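Side-chain contacts in RickCE (Rickettsia bellii, PDB 5HAM), which is an effector protease of the CE clan, a deubiquitinase that probably removes ubiquitin from modified host proteins during infection: residues His16-Gln21 with Ala135-Ile140; Asp127-Gly132 with Lys157-Ile162; Ile220-Ala223 with Ala227-Ser230. All blocks are in the same frame, centred on the assembly; numbering follows the deposited sequence.

Contact 1 (His16-Gln21 with Ala135-Ile140); sequences HLLTAQ and AAVIPI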
ATOM      1  N   HIS A  16      -0.043 -14.052   5.401  1.00 37.20           N
ATOM      2  CA  HIS A  16      -0.027 -15.509   5.596  1.00 41.89           C
ATOM      3  C   HIS A  16       0.979 -16.210   4.694  1.00 35.45           C
ATOM      4  O   HIS A  16       1.720 -17.092   5.131  1.00 32.36           O
ATOM      5  CB  HIS A  16      -1.405 -16.117   5.324  1.00 52.36           C
ATOM      6  CG  HIS A  16      -2.469 -15.647   6.259  1.00 65.07           C
ATOM      7  ND1 HIS A  16      -3.814 -15.849   6.027  1.00 67.47           N
ATOM      8  CD2 HIS A  16      -2.386 -14.971   7.432  1.00 68.79           C
ATOM      9  CE1 HIS A  16      -4.510 -15.322   7.014  1.00 69.44           C
ATOM     10  NE2 HIS A  16      -3.674 -14.780   7.875  1.00 69.64           N
ATOM     11  N   LEU A  17       0.965 -15.839   3.421  1.00 33.30           N
ATOM     12  CA  LEU A  17       1.898 -16.387   2.459  1.00 35.68           C
ATOM     13  C   LEU A  17       3.340 -16.149   2.901  1.00 33.08           C
ATOM     14  O   LEU A  17       4.180 -17.045   2.794  1.00 36.10           O
ATOM     15  CB  LEU A  17       1.639 -15.776   1.087  1.00 32.42           C
ATOM     16  CG  LEU A  17       0.429 -16.436   0.442  1.00 28.62           C
ATOM     17  CD1 LEU A  17      -0.098 -15.606  -0.723  1.00 24.29           C
ATOM     18  CD2 LEU A  17       0.836 -17.838   0.013  1.00 25.75           C
ATOM     19  N   LEU A  18       3.616 -14.953   3.414  1.00 26.47           N
ATOM     20  CA  LEU A  18       4.967 -14.608   3.844  1.00 34.15           C
ATOM     21  C   LEU A  18       5.363 -15.405   5.070  1.00 40.47           C
ATOM     22  O   LEU A  18       6.419 -16.040   5.098  1.00 47.93           O
ATOM     23  CB  LEU A  18       5.088 -13.114   4.137  1.00 28.75           C
ATOM     24  CG  LEU A  18       5.202 -12.209   2.909  1.00 31.80           C
ATOM     25  CD1 LEU A  18       5.095 -10.754   3.331  1.00 27.32           C
ATOM     26  CD2 LEU A  18       6.502 -12.472   2.171  1.00 32.67           C
ATOM     27  N   THR A  19       4.505 -15.361   6.079  1.00 35.99           N
ATOM     28  CA  THR A  19       4.695 -16.118   7.309  1.00 38.01           C
ATOM     29  C   THR A  19       4.894 -17.622   7.067  1.00 39.37           C
ATOM     30  O   THR A  19       5.746 -18.252   7.693  1.00 43.36           O
ATOM     31  CB  THR A  19       3.513 -15.876   8.256  1.00 38.90           C
ATOM     32  OG1 THR A  19       3.565 -14.520   8.706  1.00 43.76           O
ATOM     33  CG2 THR A  19       3.574 -16.794   9.456  1.00 45.37           C
ATOM     34  N   ALA A  20       4.128 -18.183   6.136  1.00 35.52           N
ATOM     35  CA  ALA A  20       4.224 -19.604   5.821  1.00 35.25           C
ATOM     36  C   ALA A  20       5.540 -19.973   5.135  1.00 41.34           C
ATOM     37  O   ALA A  20       6.021 -21.101   5.251  1.00 47.96           O
ATOM     38  CB  ALA A  20       3.045 -20.033   4.964  1.00 27.35           C
ATOM     39  N   GLN A  21       6.130 -19.023   4.424  1.00 35.83           N
ATOM     40  CA  GLN A  21       7.329 -19.319   3.669  1.00 33.47           C
ATOM     41  C   GLN A  21       8.582 -18.687   4.265  1.00 35.91           C
ATOM     42  O   GLN A  21       9.632 -18.665   3.623  1.00 42.74           O
ATOM     43  CB  GLN A  21       7.154 -18.882   2.223  1.00 31.32           C
ATOM     44  CG  GLN A  21       6.352 -19.862   1.383  1.00 44.45           C
ATOM     45  CD  GLN A  21       6.135 -19.339  -0.021  1.00 54.12           C
ATOM     46  OE1 GLN A  21       5.320 -18.442  -0.233  1.00 55.91           O
ATOM     47  NE2 GLN A  21       6.876 -19.879  -0.988  1.00 56.39           N
ATOM     48  N   ALA A 135      16.313 -10.432   8.544  1.00 31.28           N
ATOM     49  CA  ALA A 135      15.517  -9.600   7.643  1.00 32.27           C
ATOM     50  C   ALA A 135      14.141  -9.308   8.214  1.00 27.45           C
ATOM     51  O   ALA A 135      13.550 -10.122   8.921  1.00 33.73           O
ATOM     52  CB  ALA A 135      15.386 -10.234   6.245  1.00 19.47           C
ATOM     53  N   ALA A 136      13.647  -8.121   7.906  1.00 25.73           N
ATOM     54  CA  ALA A 136      12.284  -7.739   8.227  1.00 19.30           C
ATOM     55  C   ALA A 136      11.616  -7.427   6.904  1.00 20.66           C
ATOM     56  O   ALA A 136      12.138  -6.652   6.098  1.00 21.26           O
ATOM     57  CB  ALA A 136      12.259  -6.535   9.132  1.00 19.32           C
ATOM     58  N   VAL A 137      10.482  -8.072   6.667  1.00 20.90           N
ATOM     59  CA  VAL A 137       9.766  -7.907   5.416  1.00 24.27           C
ATOM     60  C   VAL A 137       8.521  -7.057   5.658  1.00 25.95           C
ATOM     61  O   VAL A 137       7.693  -7.372   6.513  1.00 32.03           O
ATOM     62  CB  VAL A 137       9.389  -9.287   4.836  1.00 27.73           C
ATOM     63  CG1 VAL A 137       8.625  -9.150   3.508  1.00 20.58           C
ATOM     64  CG2 VAL A 137      10.639 -10.151   4.684  1.00 24.04           C
ATOM     65  N   ILE A 138       8.406  -5.965   4.916  1.00 26.86           N
ATOM     66  CA  ILE A 138       7.282  -5.046   5.055  1.00 24.78           C
ATOM     67  C   ILE A 138       6.515  -4.906   3.741  1.00 26.41           C
ATOM     68  O   ILE A 138       7.029  -4.347   2.770  1.00 24.70           O
ATOM     69  CB  ILE A 138       7.752  -3.634   5.469  1.00 28.04           C
ATOM     70  CG1 ILE A 138       8.784  -3.714   6.609  1.00 29.59           C
ATOM     71  CG2 ILE A 138       6.548  -2.765   5.832  1.00 15.63           C
ATOM     72  CD1 ILE A 138       9.401  -2.352   6.981  1.00 22.95           C
ATOM     73  N   PRO A 139       5.284  -5.425   3.703  1.00 19.78           N
ATOM     74  CA  PRO A 139       4.418  -5.218   2.539  1.00 18.45           C
ATOM     75  C   PRO A 139       4.051  -3.753   2.503  1.00 20.78           C
ATOM     76  O   PRO A 139       3.732  -3.213   3.546  1.00 24.64           O
ATOM     77  CB  PRO A 139       3.175  -6.064   2.858  1.00 19.14           C
ATOM     78  CG  PRO A 139       3.592  -7.006   3.916  1.00 24.34           C
ATOM     79  CD  PRO A 139       4.671  -6.305   4.708  1.00 19.68           C
ATOM     80  N   ILE A 140       4.126  -3.119   1.339  1.00 14.70           N
ATOM     81  CA  ILE A 140       3.793  -1.710   1.218  1.00 18.40           C
ATOM     82  C   ILE A 140       2.718  -1.480   0.170  1.00 25.74           C
ATOM     83  O   ILE A 140       2.897  -1.808  -1.006  1.00 29.00           O
ATOM     84  CB  ILE A 140       5.039  -0.848   0.899  1.00 24.30           C
ATOM     85  CG1 ILE A 140       6.063  -0.998   2.034  1.00 29.33           C
ATOM     86  CG2 ILE A 140       4.633   0.608   0.727  1.00 18.32           C
ATOM     87  CD1 ILE A 140       7.161  -0.011   1.993  1.00 28.40           C
TER

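Contact 2 (Asp127-Gly132 with Lys157-Ile162); sequences DIKDNG and KDNQII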
ATOM      1  N   ASP A 127      13.866  -5.108  15.061  1.00 33.41           N
ATOM      2  CA  ASP A 127      13.988  -6.543  14.828  1.00 37.76           C
ATOM      3  C   ASP A 127      15.359  -6.955  14.303  1.00 39.74           C
ATOM      4  O   ASP A 127      15.970  -7.899  14.828  1.00 46.47           O
ATOM      5  CB  ASP A 127      12.898  -7.038  13.880  1.00 35.36           C
ATOM      6  CG  ASP A 127      11.580  -7.206  14.571  1.00 44.41           C
ATOM      7  OD1 ASP A 127      11.570  -7.159  15.820  1.00 52.28           O
ATOM      8  OD2 ASP A 127      10.558  -7.390  13.875  1.00 46.77           O
ATOM      9  N   ILE A 128      15.849  -6.256  13.281  1.00 29.90           N
ATOM     10  CA  ILE A 128      17.122  -6.648  12.671  1.00 33.75           C
ATOM     11  C   ILE A 128      18.332  -6.119  13.433  1.00 37.07           C
ATOM     12  O   ILE A 128      19.420  -6.668  13.327  1.00 42.94           O
ATOM     13  CB  ILE A 128      17.208  -6.235  11.196  1.00 26.41           C
ATOM     14  CG1 ILE A 128      17.118  -4.711  11.066  1.00 31.55           C
ATOM     15  CG2 ILE A 128      16.100  -6.927  10.405  1.00 22.10           C
ATOM     16  CD1 ILE A 128      17.047  -4.210   9.634  1.00 32.16           C
ATOM     17  N   LYS A 129      18.134  -5.068  14.220  1.00 36.94           N
ATOM     18  CA  LYS A 129      19.255  -4.434  14.891  1.00 38.57           C
ATOM     19  C   LYS A 129      19.409  -4.899  16.338  1.00 43.84           C
ATOM     20  O   LYS A 129      20.514  -4.910  16.865  1.00 44.83           O
ATOM     21  CB  LYS A 129      19.129  -2.921  14.808  1.00 36.76           C
ATOM     22  CG  LYS A 129      20.355  -2.168  15.233  1.00 45.28           C
ATOM     23  CD  LYS A 129      20.373  -0.806  14.559  1.00 53.93           C
ATOM     24  CE  LYS A 129      19.280   0.105  15.083  1.00 59.58           C
ATOM     25  NZ  LYS A 129      19.686   0.680  16.396  1.00 68.15           N
ATOM     26  N   ASP A 130      18.312  -5.302  16.974  1.00 46.01           N
ATOM     27  CA  ASP A 130      18.364  -5.684  18.390  1.00 45.42           C
ATOM     28  C   ASP A 130      17.874  -7.099  18.698  1.00 50.21           C
ATOM     29  O   ASP A 130      18.283  -7.689  19.696  1.00 58.20           O
ATOM     30  CB  ASP A 130      17.578  -4.687  19.236  1.00 42.97           C
ATOM     31  CG  ASP A 130      18.186  -3.298  19.212  1.00 51.91           C
ATOM     32  OD1 ASP A 130      19.431  -3.196  19.168  1.00 51.13           O
ATOM     33  OD2 ASP A 130      17.420  -2.311  19.227  1.00 59.31           O
ATOM     34  N   ASN A 131      17.007  -7.647  17.850  1.00 50.35           N
ATOM     35  CA  ASN A 131      16.363  -8.930  18.144  1.00 49.87           C
ATOM     36  C   ASN A 131      16.887 -10.134  17.354  1.00 48.31           C
ATOM     37  O   ASN A 131      16.253 -11.187  17.336  1.00 52.16           O
ATOM     38  CB  ASN A 131      14.843  -8.818  17.979  1.00 49.61           C
ATOM     39  CG  ASN A 131      14.243  -7.727  18.846  1.00 51.00           C
ATOM     40  OD1 ASN A 131      14.797  -7.375  19.888  1.00 55.17           O
ATOM     41  ND2 ASN A 131      13.109  -7.179  18.414  1.00 46.10           N
ATOM     42  N   GLY A 132      18.033  -9.975  16.697  1.00 42.62           N
ATOM     43  CA  GLY A 132      18.688 -11.087  16.026  1.00 44.45           C
ATOM     44  C   GLY A 132      18.143 -11.554  14.681  1.00 48.47           C
ATOM     45  O   GLY A 132      18.646 -12.528  14.117  1.00 54.40           O
ATOM     46  N   LYS A 157      28.656  -4.970  11.163  1.00 55.73           N
ATOM     47  CA  LYS A 157      30.056  -4.579  11.025  1.00 62.62           C
ATOM     48  C   LYS A 157      30.180  -3.099  10.676  1.00 62.10           C
ATOM     49  O   LYS A 157      31.102  -2.431  11.133  1.00 60.97           O
ATOM     50  CB  LYS A 157      30.769  -5.440   9.976  1.00 62.11           C
ATOM     51  CG  LYS A 157      32.285  -5.452  10.103  1.00 60.23           C
ATOM     52  N   ASP A 158      29.242  -2.589   9.881  1.00 59.27           N
ATOM     53  CA  ASP A 158      29.269  -1.182   9.499  1.00 56.47           C
ATOM     54  C   ASP A 158      28.166  -0.375  10.169  1.00 52.32           C
ATOM     55  O   ASP A 158      28.032   0.830   9.917  1.00 48.79           O
ATOM     56  CB  ASP A 158      29.188  -1.022   7.982  1.00 59.56           C
ATOM     57  CG  ASP A 158      30.334  -1.702   7.265  1.00 71.30           C
ATOM     58  OD1 ASP A 158      30.835  -1.134   6.275  1.00 77.91           O
ATOM     59  OD2 ASP A 158      30.738  -2.804   7.690  1.00 75.34           O
ATOM     60  N   ASN A 159      27.397  -1.031  11.036  1.00 48.72           N
ATOM     61  CA  ASN A 159      26.249  -0.389  11.678  1.00 47.04           C
ATOM     62  C   ASN A 159      25.361   0.291  10.629  1.00 41.92           C
ATOM     63  O   ASN A 159      25.071   1.486  10.702  1.00 36.95           O
ATOM     64  CB  ASN A 159      26.704   0.606  12.748  1.00 44.89           C
ATOM     65  CG  ASN A 159      25.554   1.134  13.562  1.00 52.40           C
ATOM     66  OD1 ASN A 159      24.512   0.486  13.661  1.00 57.41           O
ATOM     67  ND2 ASN A 159      25.715   2.324  14.133  1.00 57.13           N
ATOM     68  N   GLN A 160      24.953  -0.494   9.638  1.00 39.13           N
ATOM     69  CA  GLN A 160      24.346   0.046   8.439  1.00 36.11           C
ATOM     70  C   GLN A 160      23.021  -0.626   8.121  1.00 39.52           C
ATOM     71  O   GLN A 160      22.971  -1.839   7.913  1.00 36.06           O
ATOM     72  CB  GLN A 160      25.303  -0.153   7.269  1.00 38.22           C
ATOM     73  CG  GLN A 160      24.751   0.309   5.948  1.00 31.82           C
ATOM     74  CD  GLN A 160      24.406   1.772   5.971  1.00 41.08           C
ATOM     75  OE1 GLN A 160      25.286   2.628   5.906  1.00 48.09           O
ATOM     76  NE2 GLN A 160      23.115   2.076   6.079  1.00 42.82           N
ATOM     77  N   ILE A 161      21.949   0.163   8.097  1.00 42.15           N
ATOM     78  CA  ILE A 161      20.634  -0.320   7.676  1.00 33.07           C
ATOM     79  C   ILE A 161      20.507  -0.289   6.153  1.00 32.06           C
ATOM     80  O   ILE A 161      20.805   0.714   5.506  1.00 28.07           O
ATOM     81  CB  ILE A 161      19.483   0.517   8.280  1.00 32.76           C
ATOM     82  CG1 ILE A 161      19.456   0.413   9.805  1.00 37.01           C
ATOM     83  CG2 ILE A 161      18.153   0.033   7.757  1.00 30.72           C
ATOM     84  CD1 ILE A 161      18.914  -0.904  10.307  1.00 39.24           C
ATOM     85  N   ILE A 162      20.068  -1.403   5.586  1.00 29.85           N
ATOM     86  CA  ILE A 162      19.898  -1.511   4.147  1.00 28.18           C
ATOM     87  C   ILE A 162      18.454  -1.919   3.816  1.00 26.72           C
ATOM     88  O   ILE A 162      17.963  -2.929   4.309  1.00 29.39           O
ATOM     89  CB  ILE A 162      20.941  -2.509   3.558  1.00 33.86           C
ATOM     90  CG1 ILE A 162      22.363  -2.062   3.929  1.00 34.64           C
ATOM     91  CG2 ILE A 162      20.798  -2.633   2.051  1.00 31.39           C
ATOM     92  CD1 ILE A 162      23.465  -2.993   3.477  1.00 30.20           C
TER

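Contact 3 (Ile220-Ala223 with Ala227-Ser230); sequences IKIA and AILS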
ATOM      1  N   ILE A 220       9.952 -12.725  -0.025  1.00 21.60           N
ATOM      2  CA  ILE A 220      10.604 -13.976   0.333  1.00 23.86           C
ATOM      3  C   ILE A 220      12.013 -14.097  -0.243  1.00 26.43           C
ATOM      4  O   ILE A 220      12.967 -14.429   0.471  1.00 25.83           O
ATOM      5  CB  ILE A 220       9.771 -15.147  -0.164  1.00 19.81           C
ATOM      6  CG1 ILE A 220       8.455 -15.182   0.597  1.00 20.97           C
ATOM      7  CG2 ILE A 220      10.519 -16.445   0.015  1.00 20.79           C
ATOM      8  CD1 ILE A 220       7.505 -16.184   0.063  1.00 28.73           C
ATOM      9  N   LYS A 221      12.150 -13.807  -1.531  1.00 18.93           N
ATOM     10  CA  LYS A 221      13.454 -13.932  -2.171  1.00 20.90           C
ATOM     11  C   LYS A 221      14.476 -12.924  -1.660  1.00 22.36           C
ATOM     12  O   LYS A 221      15.593 -13.294  -1.313  1.00 25.55           O
ATOM     13  CB  LYS A 221      13.333 -13.896  -3.697  1.00 20.72           C
ATOM     14  CG  LYS A 221      13.210 -15.301  -4.261  1.00 26.82           C
ATOM     15  CD  LYS A 221      12.337 -15.349  -5.472  1.00 32.59           C
ATOM     16  CE  LYS A 221      12.252 -16.767  -5.993  1.00 26.66           C
ATOM     17  NZ  LYS A 221      11.488 -16.784  -7.260  1.00 31.06           N
ATOM     18  N   ILE A 222      14.077 -11.660  -1.593  1.00 21.82           N
ATOM     19  CA  ILE A 222      14.933 -10.619  -1.073  1.00 19.02           C
ATOM     20  C   ILE A 222      15.320 -10.910   0.370  1.00 21.97           C
ATOM     21  O   ILE A 222      16.484 -10.778   0.735  1.00 25.04           O
ATOM     22  CB  ILE A 222      14.244  -9.261  -1.146  1.00 22.15           C
ATOM     23  CG1 ILE A 222      13.957  -8.896  -2.604  1.00 20.35           C
ATOM     24  CG2 ILE A 222      15.115  -8.203  -0.505  1.00 24.86           C
ATOM     25  CD1 ILE A 222      13.053  -7.662  -2.761  1.00 21.29           C
ATOM     26  N   ALA A 223      14.354 -11.325   1.189  1.00 23.78           N
ATOM     27  CA  ALA A 223      14.653 -11.694   2.578  1.00 24.82           C
ATOM     28  C   ALA A 223      15.793 -12.727   2.648  1.00 26.01           C
ATOM     29  O   ALA A 223      16.686 -12.621   3.487  1.00 21.79           O
ATOM     30  CB  ALA A 223      13.411 -12.237   3.263  1.00 23.34           C
ATOM     31  N   ALA A 227      18.129 -13.561  -5.844  1.00 23.57           N
ATOM     32  CA  ALA A 227      17.624 -12.675  -6.893  1.00 22.39           C
ATOM     33  C   ALA A 227      16.126 -12.889  -7.100  1.00 21.19           C
ATOM     34  O   ALA A 227      15.645 -14.029  -7.143  1.00 29.11           O
ATOM     35  CB  ALA A 227      18.373 -12.897  -8.201  1.00 21.57           C
ATOM     36  N   ILE A 228      15.392 -11.790  -7.229  1.00 20.32           N
ATOM     37  CA  ILE A 228      13.980 -11.854  -7.586  1.00 22.64           C
ATOM     38  C   ILE A 228      13.815 -12.265  -9.049  1.00 27.90           C
ATOM     39  O   ILE A 228      14.796 -12.320  -9.796  1.00 27.36           O
ATOM     40  CB  ILE A 228      13.270 -10.510  -7.325  1.00 24.95           C
ATOM     41  CG1 ILE A 228      13.783  -9.422  -8.262  1.00 19.34           C
ATOM     42  CG2 ILE A 228      13.451 -10.078  -5.873  1.00 18.32           C
ATOM     43  CD1 ILE A 228      13.031  -8.108  -8.084  1.00 18.75           C
ATOM     44  N   LEU A 229      12.583 -12.570  -9.447  1.00 25.36           N
ATOM     45  CA  LEU A 229      12.305 -12.975 -10.819  1.00 29.86           C
ATOM     46  C   LEU A 229      12.528 -11.806 -11.764  1.00 25.75           C
ATOM     47  O   LEU A 229      11.931 -10.760 -11.592  1.00 23.28           O
ATOM     48  CB  LEU A 229      10.864 -13.470 -10.946  1.00 29.54           C
ATOM     49  CG  LEU A 229      10.514 -14.772 -10.229  1.00 29.54           C
ATOM     50  CD1 LEU A 229       9.010 -14.865 -10.012  1.00 23.35           C
ATOM     51  CD2 LEU A 229      11.018 -15.928 -11.064  1.00 31.09           C
ATOM     52  N   SER A 230      13.382 -11.988 -12.761  1.00 23.47           N
ATOM     53  CA  SER A 230      13.694 -10.893 -13.662  1.00 23.93           C
ATOM     54  C   SER A 230      12.491 -10.561 -14.524  1.00 31.55           C
ATOM     55  O   SER A 230      11.474 -11.276 -14.502  1.00 24.64           O
ATOM     56  CB  SER A 230      14.855 -11.266 -14.564  1.00 25.16           C
ATOM     57  OG  SER A 230      14.438 -12.243 -15.484  1.00 26.42           O
TER
HETATM   58  O   HOH W   1      13.852 -15.767  -8.620  1.00 29.93           O

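Contact 1 (His16-Gln21 with Ala135-Ile140)
Leu-18 of helix 11-20 meets Val-137 and Pro-139 of strand 135-141 where a helix packs against one face of the mixed beta-sheet. One leucine carries the whole helical side of the contact. Its CG lies anti to the carbonyl carbon (chi1 -77°), and the isobutyl group extends from the helix toward the strand. Leu-18 CD1 stands 3.9 Å from Val-137 CG1, the two side chains reaching toward each other tip to tip. The second methyl, Leu-18 CD2, is less close, 4.2 Å from the same Val-137 CG1, which thus faces both branches of the leucine fork. Leu-18 CD1 also approaches Pro-139 CG at 4.1 Å, but leucine and proline ring pass one another rather than meeting end on. Val-137 and Pro-139 are two positions apart on the strand and turn their side chains to the helix, whereas Ile-138 between them points away and packs on Ile-33 of the neighbouring strand 27-34. Val-29 of that strand and Ile-220 of helix 211-223 also touch Leu-18. With three buried apolar residues and no hydrogen bond across the interface, the helix is held to the strand by dispersion and the hydrophobic effect, with no directional bond between the segments.

Contact 2 (Asp127-Gly132 with Lys157-Ile162)
Ile-128, near the C-terminal end of helix 96-130, touches Ile-161 of strand 160-166 through their terminal methyls, CD1 to CD1 at 3.9 Å. The two side chains run at an oblique angle to each other. On the helix, Ile-128 CG1 sits between the backbone N and the carbonyl carbon (chi1 62°), with CG2 taking the place beside the N. Ile-161 is bent at its second torsion (chi2 -75°), which brings its CD1 toward the helix although its side chain does not leave the strand pointing that way. Lys-129 adds only its aliphatic part: its CD is 4.5 Å from Ile-161 CD1 and 4.4 Å from Asn-159 OD1. That oxygen is hydrogen-bonded to the hydroxyl of Tyr-154, whose side chain also touches Ile-128, Lys-129 and Ile-161 and so ties the patch to strand 147-155.

Farther out, polar groups hold the flanking side chains on both segments. Asn-131 ND2 donates to Asp-127 OD1 over 3.0 Å, nearly in the plane of its amide and onto the anti lone pair of the carboxylate, while Asp-127 OD2 bonds to Ser-28 OG. Beyond the apolar pair, Gln-160 NE2 reaches the backbone at Ile-161 O, 2.7 Å away, from above the carbonyl plane, and it also bonds to Lys-194 O. Asn-159 has a left-handed backbone (phi 50°), and together with Gln-160 it faces Asp-155: a G1 beta bulge where the hairpin of strands 147-155 and 160-166 turns.

Contact 3 (Ile220-Ala223 with Ala227-Ser230)
The ammonium nitrogen of Lys-221 is gripped by a salt bridge to Asp-217 OD2, one helical turn earlier, and by a water that bridges to Ala-227. Lys-221 NZ donates to this water at 2.9 Å, and the water in turn donates to Ala-227 O, also over 2.9 Å. Before reaching the water, the lysine chain runs alongside the same carbonyl, with Lys-221 CD 3.9 Å from Ala-227 O. Its first two torsions are both away from the usual staggered values (chi1 -93°, chi2 146°), and the chain bends at the second. Lys-221 NZ then lies 3.7 Å from Leu-229 CG, so a charged tip rests against an apolar branch point. Here helix 211-223 ends and the chain doubles back before helix 231-234, which Ser-230 starts as N-cap; with Ser-230 N bonded to Glu-233 OE1, the start is consistent with a capping box. Ile-222 and Ile-228 form the apolar half of the contact. The two run alongside each other in a common direction, Ile-222 CG1 pressed to 3.5 Å from Ile-228 CG2, with Ile-222 CD1 4.0 Å from that methyl. Strand 160-166 adjoins this pair, with Thr-164 touching Ile-222 and Asn-166 touching Ile-228.

Overall arrangement
Contact 1 sets helix 11-20 on strand 135-141 of the five-stranded mixed sheet, contact 2 sets the end of helix 96-130 on strand 160-166, and contact 3 joins the end of helix 211-223 to the loop after it. The centres of contacts 1 and 2 are about 18 Å apart, yet they join where Ile-128 CG2 packs 3.7 Å from Ala-136 N. Along the chain their segments alternate, and contact 3 follows both. It lies about 12 Å from contact 1, centre to centre, and touches it as Ile-220 packs on Leu-18 and Ala-223 on Val-137. Contacts 2 and 3 stay about 8 Å apart at their nearest atoms. Helices 11-20 and 96-130, which precede strand 135-141, thus pack on the same sheet.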